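Local atomic coordinates of solute binding protein MsmE (Bacillus subtilis subsp. subtilis str. 168, PDB entry 4R6H), a protein that binds melibiose, raffinose and stachyose and serves as the solute-binding component of the MelEDC-MsmX ABC transporter that imports these sugars. Residues Q217-T222 / R376-N381; V81-N86 / K99-E104; N123-N128 / V368-Y373. All coordinates share one frame; numbering follows the deposited sequence. Where two conformers were deposited one is given.

Contact 1 of 3, residues Q217-T222 / R376-N381; sequences QLINGT and RLYLPN
Leu218 and Ile219, on the last turn of helix 215-220, pack against Tyr378 at the end of helix 374-378, showing how two helix ends can meet through mostly apolar side chains with no hydrogen bond between the segments. The Leu218 side chain crosses that of Tyr378 at about a right angle, with Leu218 CD1 4.1 Å from Tyr378 CB, and the carbonyl oxygens Leu218 O and Tyr378 O come within 3.7 Å. Ile219 meets the tyrosine at a slant: its CG1 is 4.0 Å from Tyr378 CD1, and its CD1 reaches CE1. With Ile219 CG1 set anti to the carbonyl carbon (chi1 -68°) and the chain extended beyond it (chi2 168°), the terminal methyl is carried out toward the ring. Leu379, just past its helix, adds a looser touch, its CD2 lying 4.3 Å from Leu218 CD2. Gly221, with positive phi, is the first residue to leave helical geometry; Asn220 OD1 accepts from Thr222 N in an Asx turn, and Thr222 OG1 donates to the same oxygen. Helix 401-420 borders both segments: Tyr412 OH hydrogen-bonds to Leu218 O, the Tyr412 side chain touches Leu379 and Pro380, and Arg416 and Lys413 bind the carbonyls of Ile219 and Gly221.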
loop_
_atom_site.group_PDB
_atom_site.type_symbol
_atom_site.label_atom_id
_atom_site.label_comp_id
_atom_site.label_asym_id
_atom_site.label_seq_id
_atom_site.Cartn_x
_atom_site.Cartn_y
_atom_site.Cartn_z
ATOM N N GLN A 217 -9.158 4.282 20.533
ATOM C CA GLN A 217 -9.284 2.973 21.166
ATOM C C GLN A 217 -8.357 1.919 20.563
ATOM O O GLN A 217 -7.817 1.074 21.252
ATOM C CB GLN A 217 -10.724 2.470 21.079
ATOM C CG GLN A 217 -11.748 3.406 21.755
ATOM C CD GLN A 217 -12.325 4.484 20.854
ATOM O OE1 GLN A 217 -11.711 4.953 19.899
ATOM N NE2 GLN A 217 -13.545 4.892 21.174
ATOM N N LEU A 218 -8.155 1.986 19.256
ATOM C CA LEU A 218 -7.173 1.137 18.619
ATOM C C LEU A 218 -5.760 1.410 19.137
ATOM O O LEU A 218 -5.027 0.467 19.424
ATOM C CB LEU A 218 -7.191 1.312 17.108
ATOM C CG LEU A 218 -8.401 0.658 16.438
ATOM C CD1 LEU A 218 -8.685 1.367 15.129
ATOM C CD2 LEU A 218 -8.238 -0.835 16.251
ATOM N N ILE A 219 -5.406 2.689 19.234
ATOM C CA ILE A 219 -4.065 3.056 19.691
ATOM C C ILE A 219 -3.838 2.679 21.162
ATOM O O ILE A 219 -2.756 2.202 21.540
ATOM C CB ILE A 219 -3.791 4.550 19.437
ATOM C CG1 ILE A 219 -3.693 4.785 17.925
ATOM C CG2 ILE A 219 -2.483 5.013 20.095
ATOM C CD1 ILE A 219 -3.715 6.244 17.516
ATOM N N ASN A 220 -4.843 2.877 22.004
ATOM C CA ASN A 220 -4.648 2.618 23.441
ATOM C C ASN A 220 -5.031 1.225 23.958
ATOM O O ASN A 220 -4.986 0.995 25.160
ATOM C CB ASN A 220 -5.327 3.715 24.261
ATOM C CG ASN A 220 -6.854 3.591 24.298
ATOM O OD1 ASN A 220 -7.439 2.544 23.968
ATOM N ND2 ASN A 220 -7.502 4.670 24.736
ATOM N N GLY A 221 -5.412 0.294 23.080
ATOM C CA GLY A 221 -5.640 -1.076 23.472
ATOM C C GLY A 221 -7.035 -1.440 23.923
ATOM O O GLY A 221 -7.285 -2.601 24.223
ATOM N N THR A 222 -7.924 -0.453 23.974
ATOM C CA THR A 222 -9.315 -0.673 24.423
ATOM C C THR A 222 -10.306 -1.021 23.293
ATOM O O THR A 222 -11.480 -1.248 23.557
ATOM C CB THR A 222 -9.874 0.492 25.247
ATOM O OG1 THR A 222 -10.046 1.660 24.431
ATOM C CG2 THR A 222 -8.937 0.809 26.443
ATOM N N ARG A 376 -0.565 -0.591 9.648
ATOM C CA ARG A 376 0.692 0.073 9.940
ATOM C C ARG A 376 0.541 1.171 10.974
ATOM O O ARG A 376 1.451 1.429 11.751
ATOM C CB ARG A 376 1.352 0.545 8.614
ATOM C CG ARG A 376 1.587 -0.627 7.666
ATOM C CD ARG A 376 2.514 -0.309 6.484
ATOM N NE ARG A 376 2.160 -1.124 5.308
ATOM C CZ ARG A 376 2.729 -1.032 4.103
ATOM N NH1 ARG A 376 3.720 -0.182 3.883
ATOM N NH2 ARG A 376 2.291 -1.798 3.097
ATOM N N LEU A 377 -0.620 1.786 11.062
ATOM C CA LEU A 377 -0.808 2.830 12.017
ATOM C C LEU A 377 -1.543 2.410 13.291
ATOM O O LEU A 377 -1.282 2.966 14.346
ATOM C CB LEU A 377 -1.498 4.014 11.304
ATOM C CG LEU A 377 -1.319 5.428 11.871
ATOM C CD1 LEU A 377 0.140 5.850 11.782
ATOM C CD2 LEU A 377 -2.197 6.433 11.151
ATOM N N TYR A 378 -2.450 1.424 13.198
ATOM C CA TYR A 378 -3.429 1.152 14.258
ATOM C C TYR A 378 -3.314 -0.206 14.938
ATOM O O TYR A 378 -3.946 -0.406 15.971
ATOM C CB TYR A 378 -4.849 1.384 13.712
ATOM C CG TYR A 378 -5.079 2.821 13.352
ATOM C CD1 TYR A 378 -5.189 3.775 14.360
ATOM C CD2 TYR A 378 -5.147 3.262 12.039
ATOM C CE1 TYR A 378 -5.354 5.118 14.076
ATOM C CE2 TYR A 378 -5.323 4.589 11.730
ATOM C CZ TYR A 378 -5.409 5.535 12.749
ATOM O OH TYR A 378 -5.598 6.877 12.466
ATOM N N LEU A 379 -2.510 -1.132 14.384
ATOM C CA LEU A 379 -2.369 -2.470 14.881
ATOM C C LEU A 379 -0.911 -2.751 15.231
ATOM O O LEU A 379 0.014 -2.223 14.572
ATOM C CB LEU A 379 -2.841 -3.491 13.829
ATOM C CG LEU A 379 -4.322 -3.403 13.456
ATOM C CD1 LEU A 379 -4.695 -4.468 12.495
ATOM C CD2 LEU A 379 -5.237 -3.436 14.688
ATOM N N PRO A 380 -0.706 -3.603 16.232
ATOM C CA PRO A 380 0.674 -4.002 16.517
ATOM C C PRO A 380 1.275 -4.811 15.375
ATOM O O PRO A 380 0.580 -5.513 14.629
ATOM C CB PRO A 380 0.530 -4.869 17.763
ATOM C CG PRO A 380 -0.876 -5.373 17.745
ATOM C CD PRO A 380 -1.677 -4.279 17.109
ATOM N N ASN A 381 2.590 -4.700 15.235
ATOM C CA ASN A 381 3.294 -5.428 14.221
ATOM C C ASN A 381 3.039 -6.915 14.365
ATOM O O ASN A 381 3.101 -7.462 15.476
ATOM C CB ASN A 381 4.799 -5.119 14.352
ATOM C CG ASN A 381 5.617 -5.667 13.204
ATOM O OD1 ASN A 381 5.151 -5.772 12.069
ATOM N ND2 ASN A 381 6.864 -5.992 13.495
#

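Contact 2 of 3, residues V81-N86 / K99-E104; sequences VRMAAN and KIRYGE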
loop_
_atom_site.group_PDB
_atom_site.type_symbol
_atom_site.label_atom_id
_atom_site.label_comp_id
_atom_site.label_asym_id
_atom_site.label_seq_id
_atom_site.Cartn_x
_atom_site.Cartn_y
_atom_site.Cartn_z
ATOM N N VAL A 81 18.030 -4.996 13.828
ATOM C CA VAL A 81 19.355 -5.223 14.408
ATOM C C VAL A 81 20.164 -3.939 14.249
ATOM O O VAL A 81 20.808 -3.513 15.190
ATOM C CB VAL A 81 20.065 -6.399 13.703
ATOM C CG1 VAL A 81 21.529 -6.426 14.083
ATOM C CG2 VAL A 81 19.360 -7.709 14.029
ATOM N N ARG A 82 20.100 -3.291 13.075
ATOM C CA ARG A 82 20.856 -2.048 12.884
ATOM C C ARG A 82 20.396 -0.925 13.819
ATOM O O ARG A 82 21.233 -0.164 14.312
ATOM C CB ARG A 82 20.770 -1.571 11.451
ATOM C CG ARG A 82 21.607 -2.418 10.511
ATOM C CD ARG A 82 21.554 -1.809 9.114
ATOM N NE ARG A 82 22.500 -2.298 8.123
ATOM C CZ ARG A 82 23.709 -1.769 7.898
ATOM N NH1 ARG A 82 24.454 -2.254 6.918
ATOM N NH2 ARG A 82 24.192 -0.807 8.665
ATOM N N MET A 83 19.090 -0.810 14.052
ATOM C CA MET A 83 18.540 0.162 15.019
ATOM C C MET A 83 19.068 -0.115 16.421
ATOM O O MET A 83 19.550 0.782 17.122
ATOM C CB MET A 83 16.992 0.184 14.986
ATOM C CG MET A 83 16.460 1.099 13.871
ATOM S SD MET A 83 14.670 1.279 13.782
ATOM C CE MET A 83 14.226 -0.351 13.162
ATOM N N ALA A 84 19.001 -1.375 16.804
ATOM C CA ALA A 84 19.502 -1.798 18.143
ATOM C C ALA A 84 20.995 -1.515 18.318
ATOM O O ALA A 84 21.459 -1.184 19.422
ATOM C CB ALA A 84 19.214 -3.270 18.369
ATOM N N ALA A 85 21.755 -1.643 17.237
ATOM C CA ALA A 85 23.192 -1.356 17.208
ATOM C C ALA A 85 23.550 0.143 17.096
ATOM O O ALA A 85 24.733 0.504 17.135
ATOM C CB ALA A 85 23.828 -2.108 16.077
ATOM N N ASN A 86 22.535 0.984 16.901
ATOM C CA ASN A 86 22.742 2.381 16.503
ATOM C C ASN A 86 23.730 2.474 15.334
ATOM O O ASN A 86 24.713 3.211 15.378
ATOM C CB ASN A 86 23.149 3.219 17.723
ATOM C CG ASN A 86 22.018 4.091 18.193
ATOM O OD1 ASN A 86 21.453 3.875 19.265
ATOM N ND2 ASN A 86 21.634 5.058 17.354
ATOM N N LYS A 99 6.965 7.227 11.154
ATOM C CA LYS A 99 6.834 7.829 12.473
ATOM C C LYS A 99 6.946 6.777 13.567
ATOM O O LYS A 99 7.729 6.921 14.500
ATOM C CB LYS A 99 5.523 8.568 12.596
ATOM C CG LYS A 99 5.331 9.665 11.574
ATOM C CD LYS A 99 3.950 10.263 11.794
ATOM C CE LYS A 99 3.831 11.638 11.208
ATOM N NZ LYS A 99 2.431 12.126 11.398
ATOM N N ILE A 100 6.184 5.699 13.427
ATOM C CA ILE A 100 6.044 4.713 14.503
ATOM C C ILE A 100 7.324 3.953 14.791
ATOM O O ILE A 100 7.681 3.740 15.938
ATOM C CB ILE A 100 4.916 3.689 14.199
ATOM C CG1 ILE A 100 3.550 4.391 14.290
ATOM C CG2 ILE A 100 4.998 2.481 15.139
ATOM C CD1 ILE A 100 2.355 3.463 14.341
ATOM N N ARG A 101 8.011 3.538 13.731
ATOM C CA ARG A 101 9.174 2.690 13.867
ATOM C C ARG A 101 10.473 3.488 13.791
ATOM O O ARG A 101 11.442 3.158 14.467
ATOM C CB ARG A 101 9.129 1.643 12.762
ATOM C CG ARG A 101 10.153 0.543 12.855
ATOM C CD ARG A 101 9.861 -0.608 11.907
ATOM N NE ARG A 101 8.617 -1.353 12.177
ATOM C CZ ARG A 101 8.078 -2.280 11.381
ATOM N NH1 ARG A 101 8.641 -2.630 10.216
ATOM N NH2 ARG A 101 6.946 -2.882 11.728
ATOM N N TYR A 102 10.503 4.529 12.960
ATOM C CA TYR A 102 11.772 5.235 12.693
ATOM C C TYR A 102 11.888 6.647 13.247
ATOM O O TYR A 102 12.899 7.314 13.011
ATOM C CB TYR A 102 12.026 5.247 11.195
ATOM C CG TYR A 102 12.342 3.883 10.673
ATOM C CD1 TYR A 102 13.610 3.338 10.891
ATOM C CD2 TYR A 102 11.429 3.118 9.964
ATOM C CE1 TYR A 102 13.942 2.105 10.412
ATOM C CE2 TYR A 102 11.763 1.859 9.455
ATOM C CZ TYR A 102 13.036 1.356 9.704
ATOM O OH TYR A 102 13.428 0.133 9.210
ATOM N N GLY A 103 10.885 7.093 13.999
ATOM C CA GLY A 103 10.846 8.465 14.480
ATOM C C GLY A 103 12.115 8.921 15.179
ATOM O O GLY A 103 12.581 10.037 14.960
ATOM N N GLU A 104 12.694 8.058 15.999
ATOM C CA GLU A 104 13.891 8.400 16.758
ATOM C C GLU A 104 15.201 8.389 15.971
ATOM O O GLU A 104 16.208 8.797 16.493
ATOM C CB GLU A 104 14.069 7.455 17.955
ATOM C CG GLU A 104 12.897 7.437 18.929
ATOM C CD GLU A 104 12.459 8.829 19.360
ATOM O OE1 GLU A 104 13.328 9.701 19.572
ATOM O OE2 GLU A 104 11.239 9.050 19.483
#
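A Met-aromatic contact joins helix 75-84 to the short helix 98-102 of this solute-binding protein; within residues 81-86, Met83 alone makes it. Met83 projects from its helix toward Tyr102, and the two side chains cross at about a right angle. The sulfur stands 4.3 Å from the centroid of the Tyr102 ring, 46° off the ring normal, an oblique approach nearest CD1 and CE1. The bend at chi3 (-72°) carries the methyl toward the CZ and OH end of the ring, with Met83 CE 3.7 Å from Tyr102 CE1. Arg101 also lies against the ring: its CG sits 3.9 Å above the plane of Tyr102, offset toward the rim, and the guanidinium beyond it makes a cation-pi contact with Trp97. Helix 75-84 closes just past the methionine in a Schellman motif, where Asn86 takes positive phi and its N bonds back to Met83 O. Tyr102 is buried, with Phe92 meeting its ring and Tyr75 and Met79 of helix 75-84 touching it too, while Met83 also touches Tyr105. The methionine thus borders a small cluster of aromatic side chains. Its shortest approach to the tyrosine is 3.5 Å, from Met83 SD to Tyr102 CE1.

Contact 3 of 3, residues N123-N128 / V368-Y373; sequences NSILKN and VKVEPY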
loop_
_atom_site.group_PDB
_atom_site.type_symbol
_atom_site.label_atom_id
_atom_site.label_comp_id
_atom_site.label_asym_id
_atom_site.label_seq_id
_atom_site.Cartn_x
_atom_site.Cartn_y
_atom_site.Cartn_z
ATOM N N ASN A 123 0.944 14.977 3.816
ATOM C CA ASN A 123 1.300 15.760 5.029
ATOM C C ASN A 123 1.137 15.062 6.369
ATOM O O ASN A 123 2.015 15.132 7.207
ATOM C CB ASN A 123 0.495 17.040 5.082
ATOM C CG ASN A 123 0.921 18.042 4.052
ATOM O OD1 ASN A 123 1.964 17.902 3.405
ATOM N ND2 ASN A 123 0.117 19.096 3.893
ATOM N N SER A 124 0.014 14.387 6.585
ATOM C CA SER A 124 -0.229 13.696 7.847
ATOM C C SER A 124 0.629 12.481 8.032
ATOM O O SER A 124 0.742 11.976 9.139
ATOM C CB SER A 124 -1.693 13.231 7.941
ATOM O OG SER A 124 -2.534 14.347 8.059
ATOM N N ILE A 125 1.178 11.952 6.932
ATOM C CA ILE A 125 1.901 10.708 6.990
ATOM C C ILE A 125 3.384 10.951 7.163
ATOM O O ILE A 125 4.035 10.261 7.970
ATOM C CB ILE A 125 1.588 9.855 5.727
ATOM C CG1 ILE A 125 0.077 9.528 5.718
ATOM C CG2 ILE A 125 2.377 8.555 5.728
ATOM C CD1 ILE A 125 -0.536 9.267 4.353
ATOM N N LEU A 126 3.902 11.941 6.430
ATOM C CA LEU A 126 5.345 12.202 6.396
ATOM C C LEU A 126 5.794 13.391 7.207
ATOM O O LEU A 126 6.985 13.677 7.264
ATOM C CB LEU A 126 5.827 12.327 4.957
ATOM C CG LEU A 126 5.956 10.965 4.275
ATOM C CD1 LEU A 126 6.412 11.217 2.853
ATOM C CD2 LEU A 126 6.918 10.045 5.019
ATOM N N LYS A 127 4.862 14.073 7.856
ATOM C CA LYS A 127 5.224 15.169 8.736
ATOM C C LYS A 127 4.526 15.023 10.050
ATOM O O LYS A 127 3.492 14.355 10.147
ATOM C CB LYS A 127 4.849 16.541 8.142
ATOM C CG LYS A 127 5.388 16.815 6.769
ATOM C CD LYS A 127 4.878 18.126 6.208
ATOM C CE LYS A 127 5.245 19.290 7.103
ATOM N NZ LYS A 127 4.984 20.577 6.409
ATOM N N ASN A 128 5.070 15.699 11.058
ATOM C CA ASN A 128 4.279 15.973 12.249
ATOM C C ASN A 128 3.721 17.391 12.170
ATOM O O ASN A 128 4.177 18.230 11.367
ATOM C CB ASN A 128 5.001 15.594 13.560
ATOM C CG ASN A 128 6.305 16.333 13.810
ATOM O OD1 ASN A 128 6.466 17.493 13.449
ATOM N ND2 ASN A 128 7.241 15.654 14.479
ATOM N N VAL A 368 -10.003 12.959 -3.998
ATOM C CA VAL A 368 -10.205 11.912 -2.996
ATOM C C VAL A 368 -8.991 11.926 -2.052
ATOM O O VAL A 368 -7.853 12.051 -2.496
ATOM C CB VAL A 368 -10.407 10.515 -3.664
ATOM C CG1 VAL A 368 -10.505 9.350 -2.663
ATOM C CG2 VAL A 368 -11.649 10.537 -4.553
ATOM N N LYS A 369 -9.235 11.771 -0.755
ATOM C CA LYS A 369 -8.185 11.831 0.229
ATOM C C LYS A 369 -7.446 10.503 0.354
ATOM O O LYS A 369 -7.880 9.476 -0.230
ATOM C CB LYS A 369 -8.765 12.304 1.583
ATOM C CG LYS A 369 -9.447 13.676 1.510
ATOM C CD LYS A 369 -8.498 14.796 1.179
ATOM C CE LYS A 369 -9.230 16.126 1.049
ATOM N NZ LYS A 369 -8.802 16.843 -0.187
ATOM N N VAL A 370 -6.347 10.542 1.096
ATOM C CA VAL A 370 -5.500 9.376 1.277
ATOM C C VAL A 370 -5.398 9.057 2.745
ATOM O O VAL A 370 -5.220 9.973 3.585
ATOM C CB VAL A 370 -4.085 9.584 0.686
ATOM C CG1 VAL A 370 -3.193 8.380 0.988
ATOM C CG2 VAL A 370 -4.201 9.817 -0.817
ATOM N N GLU A 371 -5.523 7.775 3.053
ATOM C CA GLU A 371 -5.325 7.281 4.398
ATOM C C GLU A 371 -4.188 6.253 4.404
ATOM O O GLU A 371 -4.097 5.399 3.501
ATOM C CB GLU A 371 -6.595 6.601 4.934
ATOM C CG GLU A 371 -7.579 7.594 5.556
ATOM C CD GLU A 371 -7.105 8.032 6.929
ATOM O OE1 GLU A 371 -6.610 7.190 7.730
ATOM O OE2 GLU A 371 -7.185 9.252 7.165
ATOM N N PRO A 372 -3.338 6.277 5.431
ATOM C CA PRO A 372 -2.331 5.241 5.527
ATOM C C PRO A 372 -2.916 3.859 5.739
ATOM O O PRO A 372 -4.034 3.709 6.269
ATOM C CB PRO A 372 -1.491 5.665 6.758
ATOM C CG PRO A 372 -2.447 6.491 7.566
ATOM C CD PRO A 372 -3.312 7.205 6.579
ATOM N N TYR A 373 -2.182 2.818 5.394
ATOM C CA TYR A 373 -2.661 1.470 5.669
ATOM C C TYR A 373 -2.986 1.269 7.137
ATOM O O TYR A 373 -2.191 1.569 8.031
ATOM C CB TYR A 373 -1.679 0.399 5.181
ATOM C CG TYR A 373 -2.046 -0.093 3.806
ATOM C CD1 TYR A 373 -3.046 -1.044 3.636
ATOM C CD2 TYR A 373 -1.450 0.439 2.683
ATOM C CE1 TYR A 373 -3.403 -1.482 2.388
ATOM C CE2 TYR A 373 -1.802 0.011 1.421
ATOM C CZ TYR A 373 -2.776 -0.953 1.285
ATOM O OH TYR A 373 -3.143 -1.392 0.042
#
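Ile125 meets Pro372 and Val370 where the single-turn helix 123-126 comes up to strand 370-372, an example of a sparse contact carried by one side chain. The helix starts at Asn123, whose carbonyl takes a weak bond from Lys127 N. Ile125 follows two residues on, directed at the strand, with CG1 anti to the carbonyl carbon (chi1 -62°) and a nearly extended chi2 (154°) that pushes the terminal methyl forward. That methyl, Ile125 CD1, is 4.1 Å from Pro372 CD, while CG1 of the isoleucine lies 4.2 Å from the same ring carbon. The isoleucine's second partner is more distant, with Ile125 CD1 4.4 Å from Val370 CG1. Val370 and Pro372, two residues apart, both point toward the helix, whereas Glu371 between them starts off on the other side of the strand and is tied by backbone bonds to Trp303 and Gly305 of strand 303-306, which runs parallel to strand 370-372 in the mixed sheet. Past the isoleucine, Leu126 joins Tyr134 through the backbone. With aliphatic carbon alone on both sides and no hydrogen bond between the segments, the contact imposes little directional constraint.

Along the chain, contact 2 closes before either of the others opens, whereas contacts 1 and 3 interleave: 123-128, 217-222, 368-373, 376-381. Their second segments lie on consecutive elements, strand 370-372 and helix 374-378, and Leu377 CD2 touches Pro372 CG. The centres of contacts 1 and 3 are about 17 Å apart, those of 1 and 2 about 19 Å, and those of 2 and 3 about 21 Å. Helix 98-102 links contact 2 to both others: Ile100 packs against Arg376 and Leu377, while Lys99 NZ probably hydrogen-bonds to Ser124 O. Residues far apart in sequence are thus drawn into one connected region of this sugar-binding protein, crystallised in an open conformation.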